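Tetracycline Repressor, class A (Pseudomonas sp., PDB 5MRU) represses the tetracycline resistance gene by binding its operator through a helix-turn-helix, and loses affinity for that DNA when tetracycline binds. Local coordinates at residues S67-L79 / T112-F125. Sequence-based numbering, arbitrary orientation.
Sequences SVPRADDDWRSFL and TADAQLRFLCEAGF. With TDC (5a,6-anhydrotetracycline), chain B.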
loop_
_atom_site.group_PDB
_atom_site.type_symbol
_atom_site.label_atom_id
_atom_site.label_comp_id
_atom_site.label_asym_id
_atom_site.label_seq_id
_atom_site.Cartn_x
_atom_site.Cartn_y
_atom_site.Cartn_z
ATOM N N SER A 67 -9.082 1.228 -17.567
ATOM C CA SER A 67 -7.820 0.517 -17.867
ATOM C C SER A 67 -7.243 0.825 -19.255
ATOM O O SER A 67 -6.129 1.306 -19.379
ATOM C CB SER A 67 -8.072 -1.009 -17.776
ATOM O OG SER A 67 -7.191 -1.791 -18.579
ATOM N N VAL A 68 -8.001 0.495 -20.290
ATOM C CA VAL A 68 -7.609 0.759 -21.685
ATOM C C VAL A 68 -7.899 2.236 -22.112
ATOM O O VAL A 68 -8.932 2.812 -21.732
ATOM C CB VAL A 68 -8.298 -0.268 -22.632
ATOM C CG1 VAL A 68 -8.212 0.152 -24.089
ATOM C CG2 VAL A 68 -7.701 -1.667 -22.437
ATOM N N PRO A 69 -6.965 2.873 -22.859
ATOM C CA PRO A 69 -7.240 4.179 -23.518
ATOM C C PRO A 69 -8.288 4.195 -24.659
ATOM O O PRO A 69 -8.722 3.145 -25.156
ATOM C CB PRO A 69 -5.859 4.588 -24.062
ATOM C CG PRO A 69 -4.892 3.927 -23.120
ATOM C CD PRO A 69 -5.511 2.594 -22.824
ATOM N N ARG A 70 -8.639 5.413 -25.079
ATOM C CA ARG A 70 -9.748 5.686 -26.016
ATOM C C ARG A 70 -9.531 7.030 -26.680
ATOM O O ARG A 70 -9.074 7.949 -26.021
ATOM C CB ARG A 70 -11.056 5.710 -25.220
ATOM C CG ARG A 70 -10.896 6.244 -23.790
ATOM C CD ARG A 70 -12.171 6.106 -22.968
ATOM N NE ARG A 70 -12.122 4.960 -22.062
ATOM C CZ ARG A 70 -12.962 4.738 -21.048
ATOM N NH1 ARG A 70 -13.961 5.582 -20.801
ATOM N NH2 ARG A 70 -12.801 3.650 -20.274
ATOM N N ALA A 71 -9.870 7.162 -27.961
ATOM C CA ALA A 71 -9.598 8.403 -28.720
ATOM C C ALA A 71 -9.915 9.673 -27.927
ATOM O O ALA A 71 -9.116 10.610 -27.905
ATOM C CB ALA A 71 -10.352 8.418 -30.053
ATOM N N ASP A 72 -11.080 9.686 -27.281
ATOM C CA ASP A 72 -11.526 10.816 -26.444
ATOM C C ASP A 72 -10.632 11.140 -25.214
ATOM O O ASP A 72 -10.698 12.242 -24.661
ATOM C CB ASP A 72 -12.970 10.583 -25.993
ATOM C CG ASP A 72 -13.172 9.213 -25.369
ATOM O OD1 ASP A 72 -12.178 8.591 -24.945
ATOM O OD2 ASP A 72 -14.324 8.749 -25.304
ATOM N N ASP A 73 -9.816 10.186 -24.774
ATOM C CA ASP A 73 -8.848 10.442 -23.704
ATOM C C ASP A 73 -7.773 11.475 -24.091
ATOM O O ASP A 73 -7.367 11.558 -25.246
ATOM C CB ASP A 73 -8.155 9.134 -23.282
ATOM C CG ASP A 73 -8.540 8.677 -21.877
ATOM O OD1 ASP A 73 -8.598 9.538 -20.970
ATOM O OD2 ASP A 73 -8.746 7.455 -21.667
ATOM N N ASP A 74 -7.356 12.285 -23.120
ATOM C CA ASP A 74 -6.052 12.944 -23.153
ATOM C C ASP A 74 -5.257 12.311 -21.994
ATOM O O ASP A 74 -5.811 11.508 -21.204
ATOM C CB ASP A 74 -6.176 14.478 -23.026
ATOM C CG ASP A 74 -5.968 14.991 -21.591
ATOM O OD1 ASP A 74 -6.771 14.624 -20.690
ATOM O OD2 ASP A 74 -5.002 15.761 -21.363
ATOM N N TRP A 75 -3.974 12.656 -21.868
ATOM C CA TRP A 75 -3.124 11.967 -20.874
ATOM C C TRP A 75 -3.608 12.153 -19.419
ATOM O O TRP A 75 -3.798 11.171 -18.723
ATOM C CB TRP A 75 -1.616 12.270 -21.076
ATOM C CG TRP A 75 -1.107 13.603 -20.629
ATOM C CD1 TRP A 75 -0.942 14.702 -21.394
ATOM C CD2 TRP A 75 -0.646 13.951 -19.322
ATOM N NE1 TRP A 75 -0.421 15.731 -20.648
ATOM C CE2 TRP A 75 -0.239 15.292 -19.367
ATOM C CE3 TRP A 75 -0.559 13.266 -18.113
ATOM C CZ2 TRP A 75 0.258 15.954 -18.255
ATOM C CZ3 TRP A 75 -0.079 13.926 -17.013
ATOM C CH2 TRP A 75 0.323 15.249 -17.086
ATOM N N ARG A 76 -3.854 13.391 -18.993
ATOM C CA ARG A 76 -4.399 13.662 -17.659
ATOM C C ARG A 76 -5.634 12.826 -17.408
ATOM O O ARG A 76 -5.697 12.113 -16.423
ATOM C CB ARG A 76 -4.786 15.134 -17.487
ATOM C CG ARG A 76 -3.681 16.026 -16.949
ATOM C CD ARG A 76 -4.107 17.488 -16.993
ATOM N NE ARG A 76 -2.958 18.389 -17.011
ATOM C CZ ARG A 76 -2.221 18.713 -15.947
ATOM N NH1 ARG A 76 -2.516 18.202 -14.751
ATOM N NH2 ARG A 76 -1.181 19.549 -16.080
ATOM N N SER A 77 -6.615 12.937 -18.306
ATOM C CA SER A 77 -7.906 12.279 -18.129
ATOM C C SER A 77 -7.770 10.761 -18.081
ATOM O O SER A 77 -8.529 10.118 -17.375
ATOM C CB SER A 77 -8.863 12.665 -19.241
ATOM O OG SER A 77 -8.509 12.001 -20.433
ATOM N N PHE A 78 -6.804 10.202 -18.816
ATOM C CA PHE A 78 -6.527 8.758 -18.774
ATOM C C PHE A 78 -5.913 8.281 -17.450
ATOM O O PHE A 78 -6.402 7.329 -16.839
ATOM C CB PHE A 78 -5.597 8.336 -19.913
ATOM C CG PHE A 78 -4.997 6.982 -19.703
ATOM C CD1 PHE A 78 -5.791 5.850 -19.755
ATOM C CD2 PHE A 78 -3.656 6.835 -19.388
ATOM C CE1 PHE A 78 -5.259 4.589 -19.502
ATOM C CE2 PHE A 78 -3.118 5.574 -19.141
ATOM C CZ PHE A 78 -3.923 4.447 -19.197
ATOM N N LEU A 79 -4.814 8.904 -17.030
ATOM C CA LEU A 79 -4.176 8.536 -15.765
ATOM C C LEU A 79 -5.088 8.726 -14.570
ATOM O O LEU A 79 -5.041 7.921 -13.616
ATOM C CB LEU A 79 -2.921 9.355 -15.507
ATOM C CG LEU A 79 -1.761 9.122 -16.459
ATOM C CD1 LEU A 79 -0.685 10.189 -16.241
ATOM C CD2 LEU A 79 -1.171 7.731 -16.369
ATOM N N THR A 112 -2.449 -5.359 -23.254
ATOM C CA THR A 112 -3.136 -4.104 -22.846
ATOM C C THR A 112 -2.266 -3.107 -22.021
ATOM O O THR A 112 -2.434 -1.896 -22.149
ATOM C CB THR A 112 -4.501 -4.337 -22.118
ATOM O OG1 THR A 112 -4.861 -3.152 -21.391
ATOM C CG2 THR A 112 -4.454 -5.513 -21.146
ATOM N N ALA A 113 -1.353 -3.596 -21.186
ATOM C CA ALA A 113 -0.430 -2.704 -20.471
ATOM C C ALA A 113 0.601 -2.028 -21.392
ATOM O O ALA A 113 1.119 -0.961 -21.061
ATOM C CB ALA A 113 0.284 -3.461 -19.375
ATOM N N ASP A 114 0.916 -2.661 -22.522
ATOM C CA ASP A 114 1.741 -2.033 -23.551
ATOM C C ASP A 114 0.993 -0.898 -24.274
ATOM O O ASP A 114 1.611 0.055 -24.732
ATOM C CB ASP A 114 2.223 -3.069 -24.584
ATOM N N ALA A 115 -0.329 -1.007 -24.388
ATOM C CA ALA A 115 -1.148 0.053 -24.989
ATOM C C ALA A 115 -1.145 1.337 -24.158
ATOM O O ALA A 115 -1.199 2.441 -24.719
ATOM C CB ALA A 115 -2.574 -0.433 -25.184
ATOM N N GLN A 116 -1.098 1.173 -22.830
ATOM C CA GLN A 116 -1.064 2.289 -21.879
ATOM C C GLN A 116 0.142 3.164 -22.170
ATOM O O GLN A 116 0.012 4.366 -22.431
ATOM C CB GLN A 116 -1.014 1.792 -20.419
ATOM C CG GLN A 116 -2.199 0.935 -19.996
ATOM C CD GLN A 116 -2.383 0.855 -18.481
ATOM O OE1 GLN A 116 -2.145 1.829 -17.767
ATOM N NE2 GLN A 116 -2.830 -0.301 -17.987
ATOM N N LEU A 117 1.311 2.540 -22.150
ATOM C CA LEU A 117 2.565 3.197 -22.547
ATOM C C LEU A 117 2.554 3.935 -23.906
ATOM O O LEU A 117 2.709 5.164 -23.952
ATOM C CB LEU A 117 3.685 2.157 -22.550
ATOM C CG LEU A 117 4.621 2.182 -21.342
ATOM C CD1 LEU A 117 4.710 0.810 -20.685
ATOM C CD2 LEU A 117 5.988 2.714 -21.792
ATOM N N ARG A 118 2.368 3.177 -24.991
ATOM C CA ARG A 118 2.428 3.711 -26.362
ATOM C C ARG A 118 1.467 4.876 -26.547
ATOM O O ARG A 118 1.564 5.601 -27.536
ATOM C CB ARG A 118 2.135 2.619 -27.402
ATOM N N PHE A 119 0.532 5.027 -25.610
ATOM C CA PHE A 119 -0.283 6.225 -25.502
ATOM C C PHE A 119 0.476 7.358 -24.805
ATOM O O PHE A 119 0.493 8.477 -25.296
ATOM C CB PHE A 119 -1.581 5.908 -24.750
ATOM C CG PHE A 119 -2.465 7.101 -24.539
ATOM C CD1 PHE A 119 -3.229 7.604 -25.577
ATOM C CD2 PHE A 119 -2.534 7.714 -23.307
ATOM C CE1 PHE A 119 -4.050 8.702 -25.389
ATOM C CE2 PHE A 119 -3.350 8.810 -23.109
ATOM C CZ PHE A 119 -4.110 9.309 -24.153
ATOM N N LEU A 120 1.086 7.083 -23.654
ATOM C CA LEU A 120 1.744 8.144 -22.898
ATOM C C LEU A 120 2.974 8.658 -23.636
ATOM O O LEU A 120 3.228 9.873 -23.684
ATOM C CB LEU A 120 2.116 7.665 -21.512
ATOM C CG LEU A 120 0.938 7.257 -20.587
ATOM C CD1 LEU A 120 1.411 6.300 -19.506
ATOM C CD2 LEU A 120 0.225 8.440 -19.940
ATOM N N CYS A 121 3.730 7.748 -24.240
ATOM C CA CYS A 121 4.815 8.159 -25.130
ATOM C C CYS A 121 4.271 8.997 -26.274
ATOM O O CYS A 121 4.795 10.066 -26.566
ATOM C CB CYS A 121 5.577 6.945 -25.646
ATOM S SG CYS A 121 6.386 6.064 -24.293
ATOM N N GLU A 122 3.199 8.522 -26.898
ATOM C CA GLU A 122 2.486 9.302 -27.907
ATOM C C GLU A 122 2.291 10.743 -27.445
ATOM O O GLU A 122 2.451 11.673 -28.228
ATOM C CB GLU A 122 1.106 8.689 -28.201
ATOM C CG GLU A 122 0.753 8.642 -29.677
ATOM C CD GLU A 122 1.645 7.694 -30.450
ATOM O OE1 GLU A 122 1.962 6.605 -29.895
ATOM O OE2 GLU A 122 2.023 8.048 -31.598
ATOM N N ALA A 123 1.933 10.909 -26.172
ATOM C CA ALA A 123 1.532 12.209 -25.629
ATOM C C ALA A 123 2.662 13.117 -25.101
ATOM O O ALA A 123 2.408 14.291 -24.804
ATOM C CB ALA A 123 0.477 12.014 -24.558
ATOM N N GLY A 124 3.883 12.594 -24.974
ATOM C CA GLY A 124 5.065 13.448 -24.697
ATOM C C GLY A 124 5.950 13.097 -23.506
ATOM O O GLY A 124 6.851 13.864 -23.146
ATOM N N PHE A 125 5.696 11.949 -22.887
ATOM C CA PHE A 125 6.559 11.447 -21.821
ATOM C C PHE A 125 7.681 10.564 -22.361
ATOM O O PHE A 125 7.471 9.826 -23.319
ATOM C CB PHE A 125 5.724 10.637 -20.839
ATOM C CG PHE A 125 4.980 11.477 -19.867
ATOM C CD1 PHE A 125 5.615 11.948 -18.728
ATOM C CD2 PHE A 125 3.651 11.809 -20.087
ATOM C CE1 PHE A 125 4.943 12.731 -17.819
ATOM C CE2 PHE A 125 2.961 12.591 -19.177
ATOM C CZ PHE A 125 3.611 13.054 -18.040
HETATM O O12 TDC B . -0.739 -3.093 -10.944
HETATM C C12 TDC B . -0.476 -2.478 -12.014
HETATM C C1B TDC B . 0.873 -2.569 -12.617
HETATM C C11 TDC B . 1.819 -3.391 -12.023
HETATM O O11 TDC B . 1.522 -4.104 -10.872
HETATM C C1A TDC B . 3.089 -3.510 -12.561
HETATM C C10 TDC B . 4.029 -4.331 -11.956
HETATM O O10 TDC B . 3.768 -5.056 -10.803
HETATM C C9 TDC B . 5.368 -4.453 -12.545
HETATM C C8 TDC B . 5.652 -3.746 -13.695
HETATM C C7 TDC B . 4.682 -2.938 -14.264
HETATM C C61 TDC B . 3.407 -2.802 -13.720
HETATM C C6 TDC B . 2.435 -1.969 -14.322
HETATM C C62 TDC B . 2.692 -1.172 -15.566
HETATM C C51 TDC B . 1.161 -1.856 -13.774
HETATM C C5 TDC B . 0.131 -0.945 -14.417
HETATM C C1C TDC B . -1.521 -1.696 -12.760
HETATM C C1 TDC B . -2.063 -2.517 -13.935
HETATM O O1 TDC B . -1.703 -3.682 -14.080
HETATM O O1C TDC B . -2.548 -1.242 -11.913
HETATM C C41 TDC B . -0.928 -0.482 -13.407
HETATM C C4 TDC B . -1.984 0.425 -14.116
HETATM N N4 TDC B . -2.526 1.639 -13.397
HETATM C C43 TDC B . -2.742 1.472 -11.932
HETATM C C42 TDC B . -1.510 2.730 -13.596
HETATM C C3 TDC B . -3.081 -0.408 -14.796
HETATM O O3 TDC B . -3.901 0.227 -15.446
HETATM C C2 TDC B . -3.048 -1.852 -14.766
HETATM C C21 TDC B . -4.028 -2.639 -15.533
HETATM O O21 TDC B . -4.832 -2.072 -16.289
HETATM N N21 TDC B . -4.001 -3.989 -15.538
#
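F119 reaches from helix 107-123 into the bend between the 67-74 loop and the start of helix 75-91. With CG anti to the backbone N (chi1 178°), its ring is carried toward the 67-79 segment. P69 CB lies over one face of the ring, toward its rim, and P69 CG rests 4.2 Å from F119 CB, while D73 O and the carbonyl carbon of D74 stand at the ring's edge near the plane; F119 CZ comes to 3.9 Å from D74 C. On the helix beyond, F119 CE2 lies 3.9 Å from F78 CB, and the edge of F119 turns toward the face of F78 in an offset edge-to-face pair, planes at 70°. W75 carries the far end of the contact. With CG between the backbone N and the carbonyl carbon (chi1 76°), its ring system is turned so that one face of the six-membered ring, toward its rim, receives the edge of F125 in a T-shaped stack, F125 CE2 3.7 Å from W75 CE3; R76 CG lies over the opposite face. W75 CB also packs on A123 CB, next to the Schellman motif at G124 that ends the helix. D74 caps helix 75-91 through OD1, which accepts from S77 N at 2.9 Å. Near the drug, the edge of F78 meets the amide of Q116, CZ to OE1 3.5 Å, the two planes nearly perpendicular. Beyond that ring, Q116 NE2 donates to O3 of anhydrotetracycline (2.8 Å), while S67 OG makes a weak bond to its O21. The contact thus joins two roughly antiparallel helices of the ligand-binding domain beside the drug pocket. Helix 127-153 packs against L79, Q116 and L120 through L134, whereas helix 183-199 touches W75 and F125 through A199 and L198.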